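16S rRNA (guanine(1405)-N(7))-methyltransferase (PDB 6PI9) probably methylates N7 of guanosine 1405 in 16S rRNA with S-adenosyl-L-methionine as donor, so conferring resistance to various aminoglycosides. Local coordinates at residues A[95-100]-A[126-131]; A[73-78]-A[157-162]; A[105-110]-A[245-250]. All blocks are in the same frame, centred on the assembly; numbering follows the deposited sequence.

Following the chain from the N terminus, helix 63-75 ends in the first segment of contact 2, whose partner at 157-162 lies beyond helix 144-157; this closes a long loop. Contact 1 sits wholly within that loop, joining the end of helix 91-96 to helix 125-131, and the indole of Trp159 packs on residues 126-131, so contacts 1 and 2 touch. Contact 3 starts in helix 100-111 and reaches edge strand 241-248, crossing both other loops. It meets contact 1 where Ser250 OG bonds Glu95 O, but stays about 13 Å from contact 2 at the nearest atoms. Together the three tie helix 63-75 to the end of helix 144-157, helix 91-96 to helix 125-131, and helix 100-111 to the sheet.

Contact 1: A[95-100]-A[126-131]; sequences ERLPGA and PILLGS. With SAH (S-adenosyl-L-homocysteine), chain B.
Two first torsions turn Arg96 and Leu128 toward each other: Arg96 sends CG anti to its backbone nitrogen (chi1 -162°), and Leu128 does the same (chi1 -180°), which carries its isobutyl end off helix 125-131 and across to segment 95-100. The arginine chain runs past the leucine at a slant, with Arg96 CD 4.2 Å from Leu128 CD2. The other methyl, Leu128 CD1, meets Leu97 CD2, also at 4.2 Å, and the methyl of Ala100 lies at the limit of contact with it. One leucine therefore touches three residues of the opposite segment, and what passes between the segments is carbon against carbon. A bend at chi3, about the CG-CD bond, turns the arginine out of the apolar patch toward the bound S-adenosyl-L-homocysteine. Here the contact becomes part of the cofactor pocket of a Rossmann-like methyltransferase, and Arg96 holds the carboxylate of the homocysteine moiety with two donors. Arg96 NH1 gives a nearly straight bond to SAH OXT of 3.0 Å, with OXT in the plane of the guanidinium at its edge; Arg96 NH2 reaches SAH O at 2.6 Å in a more bent bond (144°). These two donors probably offset the carboxylate's charge. The remaining nitrogen, NE, is taken by a salt bridge to Glu252, so a second-shell carboxylate fixes the rotation of the group from its other end. Lys184 lies close to Arg96 NH2 and pairs with Glu95. Leu87 of helix 83-87 also packs on Leu128, while Met183 of strand 179-183 lies against Arg96 and is hydrogen-bonded to SAH through its backbone carbonyl.

Contact 2: A[73-78]-A[157-162]; sequences ARWNEG and RGWHTR
Arg157 lies over one face of the Trp75 indole, its NE 3.4 Å from Trp75 CH2 and its CD 3.6 Å from Trp75 CZ3. This is a cation-pi contact: Arg157 CZ stands 4.2 Å from the centroid of the six-membered ring and 21° off its normal, displaced toward the rim. The guanidinium is tilted by about 41° from the indole plane, so it leans on the ring without stacking flat. Bends at chi2 and chi3 fold the arginine back over the indole and bring its edge to Asn76. There Arg157 NH1 donates a fairly straight hydrogen bond of 3.2 Å to Asn76 OD1, in the carbonyl plane and close to the plane of the guanidinium, with the amide and guanidinium nearly perpendicular. The ND2 end of that amide makes a weak bond to the carbonyl of Ala156.

The parts joined are two helix ends. A type I beta turn spans Trp75 to Gly78 at the end of helix 63-75, and after helix 144-157 Gly158, with positive phi, is the first residue to leave helical angles as the chain heads for strand 162-165 at the edge of the sheet. Just past that turn, Trp159 CZ2 comes to the edge of the Trp75 ring, 3.7 Å from Trp75 CH2, and the two indole side chains cross at about a right angle. Arg157 CB sits over a face of the Trp159 ring, so the arginine touches both tryptophans, while the indoles also meet directly. Thr153 also packs on Trp75, and Ala154 on Trp159.

Contact 3: A[105-110]-A[245-250]; sequences RRVSPF and DRFTVS
Helix 100-111 packs here on strand 241-248, an edge strand of the mixed seven-stranded sheet, running roughly antiparallel to it with the two short axes 10.9 Å apart. Phe247 is the strand's main contribution. Its CG sits between the backbone nitrogen and carbonyl carbon (chi1 50°), and Arg106 comes across one face of the ring. The guanidinium stacks on the phenyl, centres 4.5 Å apart and planes only 22° from parallel, but it is shifted toward the rim, so that Arg106 NH2 is nearest to Phe247 CB at 3.5 Å. At the far end of the ring Arg106 CB approaches Phe247 CZ at 3.7 Å. The two side chains thus slide past each other in opposite directions, the arginine spanning the ring from its tip to its root. Val107 CG2 meets Phe247 CZ at the ring edge, 3.9 Å away, and Val254 of the neighbouring strand 252-259 also packs on Phe247. On its own helix Arg106 forms a salt bridge through NH1 with Glu102, one turn earlier, which steadies the guanidinium. Across the contact its hold is by stacking and van der Waals packing: a flat cation laid, offset, against the root of a phenyl ring, its charge answered by a carboxylate of the same helix.

Contact 1: A[95-100]-A[126-131]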
loop_
_atom_site.group_PDB
_atom_site.type_symbol
_atom_site.label_atom_id
_atom_site.label_comp_id
_atom_site.label_asym_id
_atom_site.label_seq_id
_atom_site.Cartn_x
_atom_site.Cartn_y
_atom_site.Cartn_z
ATOM N N GLU A 95 0.411 11.563 -4.081
ATOM C CA GLU A 95 1.275 11.116 -5.171
ATOM C C GLU A 95 1.237 12.075 -6.353
ATOM O O GLU A 95 2.279 12.347 -6.970
ATOM C CB GLU A 95 0.875 9.698 -5.605
ATOM C CG GLU A 95 1.267 8.654 -4.581
ATOM C CD GLU A 95 0.673 7.255 -4.781
ATOM O OE1 GLU A 95 -0.191 7.030 -5.679
ATOM O OE2 GLU A 95 1.065 6.362 -3.986
ATOM N N ARG A 96 0.053 12.614 -6.672
ATOM C CA ARG A 96 -0.176 13.417 -7.871
ATOM C C ARG A 96 0.127 14.908 -7.700
ATOM O O ARG A 96 0.362 15.587 -8.711
ATOM C CB ARG A 96 -1.635 13.260 -8.329
ATOM C CG ARG A 96 -1.921 13.677 -9.772
ATOM C CD ARG A 96 -3.301 13.195 -10.202
ATOM N NE ARG A 96 -3.370 11.726 -10.195
ATOM C CZ ARG A 96 -4.043 11.000 -9.312
ATOM N NH1 ARG A 96 -4.778 11.590 -8.357
ATOM N NH2 ARG A 96 -4.042 9.662 -9.426
ATOM N N LEU A 97 0.107 15.433 -6.461
ATOM C CA LEU A 97 0.267 16.873 -6.232
ATOM C C LEU A 97 1.495 17.486 -6.893
ATOM O O LEU A 97 1.363 18.540 -7.540
ATOM C CB LEU A 97 0.313 17.152 -4.731
ATOM C CG LEU A 97 -1.010 17.095 -4.027
ATOM C CD1 LEU A 97 -0.742 17.118 -2.538
ATOM C CD2 LEU A 97 -1.808 18.287 -4.467
ATOM N N PRO A 98 2.701 16.944 -6.734
ATOM C CA PRO A 98 3.861 17.632 -7.327
ATOM C C PRO A 98 3.841 17.676 -8.851
ATOM O O PRO A 98 4.372 18.628 -9.437
ATOM C CB PRO A 98 5.055 16.838 -6.776
ATOM C CG PRO A 98 4.531 15.543 -6.375
ATOM C CD PRO A 98 3.111 15.788 -5.922
ATOM N N GLY A 99 3.227 16.701 -9.520
ATOM C CA GLY A 99 3.096 16.755 -10.959
ATOM C C GLY A 99 1.772 17.283 -11.463
ATOM O O GLY A 99 1.518 17.208 -12.673
ATOM N N ALA A 100 0.924 17.832 -10.584
ATOM C CA ALA A 100 -0.437 18.174 -10.980
ATOM C C ALA A 100 -0.462 19.150 -12.144
ATOM O O ALA A 100 -1.291 19.019 -13.048
ATOM C CB ALA A 100 -1.199 18.752 -9.787
ATOM N N PRO A 126 -11.561 14.410 -7.021
ATOM C CA PRO A 126 -12.438 15.493 -7.535
ATOM C C PRO A 126 -12.217 16.830 -6.867
ATOM O O PRO A 126 -12.548 17.881 -7.453
ATOM C CB PRO A 126 -13.850 14.939 -7.297
ATOM C CG PRO A 126 -13.612 13.464 -6.709
ATOM C CD PRO A 126 -12.275 13.105 -6.919
ATOM N N ILE A 127 -11.645 16.843 -5.665
ATOM C CA ILE A 127 -11.266 18.117 -5.061
ATOM C C ILE A 127 -10.034 18.700 -5.762
ATOM O O ILE A 127 -9.966 19.905 -6.022
ATOM C CB ILE A 127 -11.037 17.923 -3.558
ATOM C CG1 ILE A 127 -12.342 17.472 -2.897
ATOM C CG2 ILE A 127 -10.506 19.218 -2.925
ATOM C CD1 ILE A 127 -12.186 17.101 -1.444
ATOM N N LEU A 128 -9.056 17.856 -6.093
ATOM C CA LEU A 128 -7.901 18.294 -6.877
ATOM C C LEU A 128 -8.332 18.842 -8.232
ATOM O O LEU A 128 -7.979 19.973 -8.594
ATOM C CB LEU A 128 -6.917 17.133 -7.048
ATOM C CG LEU A 128 -5.634 17.402 -7.844
ATOM C CD1 LEU A 128 -4.943 18.674 -7.303
ATOM C CD2 LEU A 128 -4.723 16.202 -7.716
ATOM N N LEU A 129 -9.095 18.048 -8.993
ATOM C CA LEU A 129 -9.714 18.519 -10.236
ATOM C C LEU A 129 -10.440 19.838 -10.072
ATOM O O LEU A 129 -10.256 20.775 -10.858
ATOM C CB LEU A 129 -10.712 17.483 -10.742
ATOM C CG LEU A 129 -10.121 16.175 -11.198
ATOM C CD1 LEU A 129 -11.290 15.269 -11.655
ATOM C CD2 LEU A 129 -9.154 16.486 -12.299
ATOM N N GLY A 130 -11.351 19.905 -9.118
ATOM C CA GLY A 130 -12.159 21.099 -9.000
ATOM C C GLY A 130 -11.334 22.346 -8.780
ATOM O O GLY A 130 -11.679 23.429 -9.279
ATOM N N SER A 131 -10.233 22.223 -8.040
ATOM C CA SER A 131 -9.386 23.388 -7.826
ATOM C C SER A 131 -8.781 23.891 -9.131
ATOM O O SER A 131 -8.454 25.078 -9.234
ATOM C CB SER A 131 -8.272 23.043 -6.843
ATOM O OG SER A 131 -7.406 22.081 -7.406
HETATM N N SAH B . -8.633 7.406 -8.519
HETATM C CA SAH B . -8.172 8.045 -7.266
HETATM C CB SAH B . -8.017 7.014 -6.162
HETATM C CG SAH B . -7.134 5.769 -6.469
HETATM S SD SAH B . -6.826 4.784 -4.930
HETATM C C SAH B . -6.833 8.775 -7.484
HETATM O O SAH B . -6.115 8.372 -8.422
HETATM O OXT SAH B . -6.454 9.697 -6.733
HETATM C "C5'" SAH B . -8.002 3.401 -5.261
HETATM C "C4'" SAH B . -9.477 3.743 -4.899
HETATM O "O4'" SAH B . -10.348 2.697 -5.382
HETATM C "C3'" SAH B . -9.827 3.965 -3.399
HETATM O "O3'" SAH B . -10.433 5.259 -3.208
HETATM C "C2'" SAH B . -10.838 2.870 -3.060
HETATM O "O2'" SAH B . -11.829 3.389 -2.170
HETATM C "C1'" SAH B . -11.440 2.612 -4.449
HETATM N N9 SAH B . -11.961 1.272 -4.637
HETATM C C8 SAH B . -11.303 0.089 -4.419
HETATM N N7 SAH B . -12.116 -0.925 -4.844
HETATM C C5 SAH B . -13.297 -0.370 -5.264
HETATM C C6 SAH B . -14.481 -0.890 -5.735
HETATM N N6 SAH B . -14.708 -2.185 -5.810
HETATM N N1 SAH B . -15.460 -0.007 -6.159
HETATM C C2 SAH B . -15.311 1.332 -6.026
HETATM N N3 SAH B . -14.150 1.876 -5.543
HETATM C C4 SAH B . -13.176 0.996 -5.177
#

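Contact 2: A[73-78]-A[157-162]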
loop_
_atom_site.group_PDB
_atom_site.type_symbol
_atom_site.label_atom_id
_atom_site.label_comp_id
_atom_site.label_asym_id
_atom_site.label_seq_id
_atom_site.Cartn_x
_atom_site.Cartn_y
_atom_site.Cartn_z
ATOM N N ALA A 73 -11.970 23.201 5.203
ATOM C CA ALA A 73 -12.765 24.319 5.702
ATOM C C ALA A 73 -11.957 25.610 5.694
ATOM O O ALA A 73 -12.491 26.692 5.410
ATOM C CB ALA A 73 -13.273 24.009 7.110
ATOM N N ARG A 74 -10.666 25.515 6.006
ATOM C CA ARG A 74 -9.803 26.684 5.958
ATOM C C ARG A 74 -9.490 27.107 4.532
ATOM O O ARG A 74 -9.104 28.259 4.312
ATOM C CB ARG A 74 -8.517 26.395 6.717
ATOM C CG ARG A 74 -8.755 25.711 8.037
ATOM C CD ARG A 74 -7.456 25.254 8.627
ATOM N NE ARG A 74 -6.883 26.293 9.469
ATOM C CZ ARG A 74 -6.443 26.085 10.702
ATOM N NH1 ARG A 74 -6.511 24.866 11.224
ATOM N NH2 ARG A 74 -5.933 27.085 11.416
ATOM N N TRP A 75 -9.646 26.204 3.561
ATOM C CA TRP A 75 -9.382 26.565 2.173
ATOM C C TRP A 75 -10.524 27.386 1.587
ATOM O O TRP A 75 -10.286 28.321 0.812
ATOM C CB TRP A 75 -9.128 25.310 1.331
ATOM C CG TRP A 75 -8.886 25.626 -0.106
ATOM C CD1 TRP A 75 -7.906 26.425 -0.611
ATOM C CD2 TRP A 75 -9.641 25.156 -1.228
ATOM N NE1 TRP A 75 -8.002 26.482 -1.978
ATOM C CE2 TRP A 75 -9.057 25.709 -2.384
ATOM C CE3 TRP A 75 -10.751 24.316 -1.370
ATOM C CZ2 TRP A 75 -9.549 25.457 -3.664
ATOM C CZ3 TRP A 75 -11.239 24.067 -2.640
ATOM C CH2 TRP A 75 -10.640 24.637 -3.770
ATOM N N ASN A 76 -11.771 27.067 1.944
ATOM C CA ASN A 76 -12.867 27.893 1.451
ATOM C C ASN A 76 -12.840 29.295 2.053
ATOM O O ASN A 76 -13.527 30.184 1.543
ATOM C CB ASN A 76 -14.221 27.230 1.712
ATOM C CG ASN A 76 -15.343 27.868 0.895
ATOM O OD1 ASN A 76 -15.097 28.416 -0.182
ATOM N ND2 ASN A 76 -16.573 27.822 1.412
ATOM N N GLU A 77 -12.054 29.519 3.112
ATOM C CA GLU A 77 -11.804 30.887 3.559
ATOM C C GLU A 77 -11.062 31.680 2.494
ATOM O O GLU A 77 -11.223 32.902 2.390
ATOM C CB GLU A 77 -11.000 30.895 4.861
ATOM C CG GLU A 77 -11.322 29.799 5.867
ATOM C CD GLU A 77 -12.764 29.757 6.350
ATOM O OE1 GLU A 77 -13.631 30.486 5.823
ATOM O OE2 GLU A 77 -13.033 28.970 7.281
ATOM N N GLY A 78 -10.242 31.002 1.696
ATOM C CA GLY A 78 -9.488 31.668 0.657
ATOM C C GLY A 78 -8.253 32.360 1.166
ATOM O O GLY A 78 -7.761 33.295 0.524
ATOM N N ARG A 157 -17.893 25.351 -2.491
ATOM C CA ARG A 157 -17.172 26.096 -3.513
ATOM C C ARG A 157 -18.066 26.475 -4.687
ATOM O O ARG A 157 -17.612 27.192 -5.588
ATOM C CB ARG A 157 -15.965 25.287 -4.018
ATOM C CG ARG A 157 -14.890 24.988 -2.972
ATOM C CD ARG A 157 -14.120 26.216 -2.589
ATOM N NE ARG A 157 -13.337 26.755 -3.698
ATOM C CZ ARG A 157 -12.820 27.983 -3.683
ATOM N NH1 ARG A 157 -13.033 28.771 -2.629
ATOM N NH2 ARG A 157 -12.128 28.436 -4.721
ATOM N N GLY A 158 -19.321 26.013 -4.698
ATOM C CA GLY A 158 -20.220 26.285 -5.806
ATOM C C GLY A 158 -19.991 25.444 -7.041
ATOM O O GLY A 158 -20.407 25.844 -8.134
ATOM N N TRP A 159 -19.336 24.287 -6.902
ATOM C CA TRP A 159 -19.100 23.376 -8.018
ATOM C C TRP A 159 -20.344 22.539 -8.312
ATOM O O TRP A 159 -21.183 22.294 -7.437
ATOM C CB TRP A 159 -17.926 22.440 -7.716
ATOM C CG TRP A 159 -16.635 23.153 -7.411
ATOM C CD1 TRP A 159 -16.329 24.478 -7.684
ATOM C CD2 TRP A 159 -15.473 22.596 -6.788
ATOM N NE1 TRP A 159 -15.050 24.757 -7.269
ATOM C CE2 TRP A 159 -14.501 23.625 -6.718
ATOM C CE3 TRP A 159 -15.157 21.330 -6.280
ATOM C CZ2 TRP A 159 -13.227 23.418 -6.165
ATOM C CZ3 TRP A 159 -13.892 21.123 -5.744
ATOM C CH2 TRP A 159 -12.945 22.166 -5.683
ATOM N N HIS A 160 -20.464 22.105 -9.568
ATOM C CA HIS A 160 -21.492 21.125 -9.884
ATOM C C HIS A 160 -21.056 19.730 -9.502
ATOM O O HIS A 160 -21.909 18.842 -9.403
ATOM C CB HIS A 160 -21.847 21.189 -11.363
ATOM C CG HIS A 160 -22.460 22.505 -11.755
ATOM N ND1 HIS A 160 -22.346 23.041 -13.024
ATOM C CD2 HIS A 160 -23.194 23.386 -11.037
ATOM C CE1 HIS A 160 -22.981 24.202 -13.064
ATOM N NE2 HIS A 160 -23.511 24.430 -11.874
ATOM N N THR A 161 -19.766 19.564 -9.234
ATOM C CA THR A 161 -19.206 18.281 -8.849
ATOM C C THR A 161 -19.905 17.690 -7.630
ATOM O O THR A 161 -20.234 18.400 -6.678
ATOM C CB THR A 161 -17.709 18.464 -8.586
ATOM O OG1 THR A 161 -17.048 18.630 -9.843
ATOM C CG2 THR A 161 -17.081 17.256 -7.915
ATOM N N ARG A 162 -20.096 16.370 -7.666
ATOM C CA ARG A 162 -20.738 15.616 -6.589
ATOM C C ARG A 162 -20.068 14.251 -6.545
ATOM O O ARG A 162 -19.391 13.855 -7.483
ATOM C CB ARG A 162 -22.240 15.434 -6.822
ATOM C CG ARG A 162 -23.113 16.700 -6.724
ATOM C CD ARG A 162 -23.086 17.354 -5.363
ATOM N NE ARG A 162 -23.984 18.518 -5.285
ATOM C CZ ARG A 162 -23.644 19.763 -5.647
ATOM N NH1 ARG A 162 -22.427 20.019 -6.097
ATOM N NH2 ARG A 162 -24.520 20.772 -5.534
#

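Contact 3: A[105-110]-A[245-250]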
loop_
_atom_site.group_PDB
_atom_site.type_symbol
_atom_site.label_atom_id
_atom_site.label_comp_id
_atom_site.label_asym_id
_atom_site.label_seq_id
_atom_site.Cartn_x
_atom_site.Cartn_y
_atom_site.Cartn_z
ATOM N N ARG A 105 -1.918 20.064 -17.721
ATOM C CA ARG A 105 -1.447 20.505 -19.029
ATOM C C ARG A 105 -1.552 19.396 -20.064
ATOM O O ARG A 105 -1.893 19.648 -21.225
ATOM C CB ARG A 105 -0.001 20.986 -18.929
ATOM C CG ARG A 105 0.494 21.762 -20.141
ATOM C CD ARG A 105 1.997 21.942 -20.086
ATOM N NE ARG A 105 2.444 22.324 -18.746
ATOM C CZ ARG A 105 3.337 21.641 -18.032
ATOM N NH1 ARG A 105 3.897 20.546 -18.531
ATOM N NH2 ARG A 105 3.679 22.060 -16.820
ATOM N N ARG A 106 -1.209 18.172 -19.673
ATOM C CA ARG A 106 -1.243 17.038 -20.604
ATOM C C ARG A 106 -2.545 16.239 -20.740
ATOM O O ARG A 106 -2.737 15.545 -21.739
ATOM C CB ARG A 106 -0.089 16.076 -20.294
ATOM C CG ARG A 106 1.285 16.726 -20.323
ATOM C CD ARG A 106 2.238 15.959 -21.225
ATOM N NE ARG A 106 3.336 15.357 -20.474
ATOM C CZ ARG A 106 4.138 14.413 -20.954
ATOM N NH1 ARG A 106 5.112 13.921 -20.199
ATOM N NH2 ARG A 106 3.969 13.959 -22.188
ATOM N N VAL A 107 -3.433 16.325 -19.757
ATOM C CA VAL A 107 -4.686 15.558 -19.811
ATOM C C VAL A 107 -5.903 16.432 -20.135
ATOM O O VAL A 107 -6.835 15.970 -20.803
ATOM C CB VAL A 107 -4.927 14.765 -18.496
ATOM C CG1 VAL A 107 -6.287 14.113 -18.501
ATOM C CG2 VAL A 107 -3.865 13.699 -18.309
ATOM N N SER A 108 -5.967 17.659 -19.618
ATOM C CA SER A 108 -7.221 18.406 -19.734
ATOM C C SER A 108 -7.658 18.687 -21.172
ATOM O O SER A 108 -8.874 18.610 -21.433
ATOM C CB SER A 108 -7.167 19.727 -18.948
ATOM O OG SER A 108 -6.072 20.509 -19.316
ATOM N N PRO A 109 -6.781 19.027 -22.129
ATOM C CA PRO A 109 -7.297 19.184 -23.497
ATOM C C PRO A 109 -7.990 17.931 -24.002
ATOM O O PRO A 109 -8.901 18.035 -24.835
ATOM C CB PRO A 109 -6.049 19.553 -24.329
ATOM C CG PRO A 109 -4.860 19.199 -23.503
ATOM C CD PRO A 109 -5.351 19.379 -22.052
ATOM N N PHE A 110 -7.615 16.745 -23.493
ATOM C CA PHE A 110 -8.324 15.540 -23.882
ATOM C C PHE A 110 -9.734 15.514 -23.317
ATOM O O PHE A 110 -10.631 14.910 -23.930
ATOM C CB PHE A 110 -7.537 14.319 -23.425
ATOM C CG PHE A 110 -8.044 13.017 -23.966
ATOM C CD1 PHE A 110 -8.541 12.064 -23.108
ATOM C CD2 PHE A 110 -7.959 12.726 -25.325
ATOM C CE1 PHE A 110 -8.960 10.832 -23.580
ATOM C CE2 PHE A 110 -8.392 11.511 -25.813
ATOM C CZ PHE A 110 -8.878 10.550 -24.927
ATOM N N ASP A 245 -2.907 8.146 -26.682
ATOM C CA ASP A 245 -1.625 8.637 -26.198
ATOM C C ASP A 245 -1.261 7.946 -24.889
ATOM O O ASP A 245 -2.145 7.515 -24.143
ATOM C CB ASP A 245 -1.652 10.140 -25.964
ATOM C CG ASP A 245 -0.264 10.761 -26.033
ATOM O OD1 ASP A 245 -0.194 11.999 -25.965
ATOM O OD2 ASP A 245 0.743 10.030 -26.210
ATOM N N ARG A 246 0.051 7.917 -24.588
ATOM C CA ARG A 246 0.594 7.377 -23.351
ATOM C C ARG A 246 1.772 8.237 -22.878
ATOM O O ARG A 246 2.624 8.627 -23.693
ATOM C CB ARG A 246 1.069 5.937 -23.557
ATOM C CG ARG A 246 2.003 5.499 -22.437
ATOM C CD ARG A 246 2.758 4.203 -22.734
ATOM N NE ARG A 246 3.888 4.039 -21.799
ATOM C CZ ARG A 246 4.543 2.890 -21.589
ATOM N NH1 ARG A 246 4.197 1.774 -22.255
ATOM N NH2 ARG A 246 5.558 2.854 -20.717
ATOM N N PHE A 247 1.846 8.518 -21.571
ATOM C CA PHE A 247 3.006 9.233 -21.017
ATOM C C PHE A 247 3.016 9.055 -19.503
ATOM O O PHE A 247 2.005 8.672 -18.910
ATOM C CB PHE A 247 2.955 10.727 -21.370
ATOM C CG PHE A 247 1.631 11.350 -21.038
ATOM C CD1 PHE A 247 0.635 11.473 -22.010
ATOM C CD2 PHE A 247 1.330 11.740 -19.735
ATOM C CE1 PHE A 247 -0.614 12.019 -21.678
ATOM C CE2 PHE A 247 0.084 12.270 -19.404
ATOM C CZ PHE A 247 -0.876 12.411 -20.378
ATOM N N THR A 248 4.165 9.334 -18.874
ATOM C CA THR A 248 4.295 9.162 -17.424
ATOM C C THR A 248 4.571 10.486 -16.704
ATOM O O THR A 248 5.529 11.180 -17.039
ATOM C CB THR A 248 5.402 8.153 -17.115
ATOM O OG1 THR A 248 5.030 6.886 -17.676
ATOM C CG2 THR A 248 5.603 7.976 -15.610
ATOM N N VAL A 249 3.756 10.791 -15.683
ATOM C CA VAL A 249 3.779 12.045 -14.898
ATOM C C VAL A 249 3.859 11.661 -13.423
ATOM O O VAL A 249 2.893 11.111 -12.883
ATOM C CB VAL A 249 2.509 12.889 -15.119
ATOM C CG1 VAL A 249 2.675 14.283 -14.501
ATOM C CG2 VAL A 249 2.079 12.931 -16.586
ATOM N N SER A 250 4.988 11.924 -12.775
ATOM C CA SER A 250 5.087 11.823 -11.311
ATOM C C SER A 250 4.712 10.421 -10.786
ATOM O O SER A 250 3.890 10.251 -9.874
ATOM C CB SER A 250 4.237 12.919 -10.659
ATOM O OG SER A 250 4.170 12.763 -9.254
#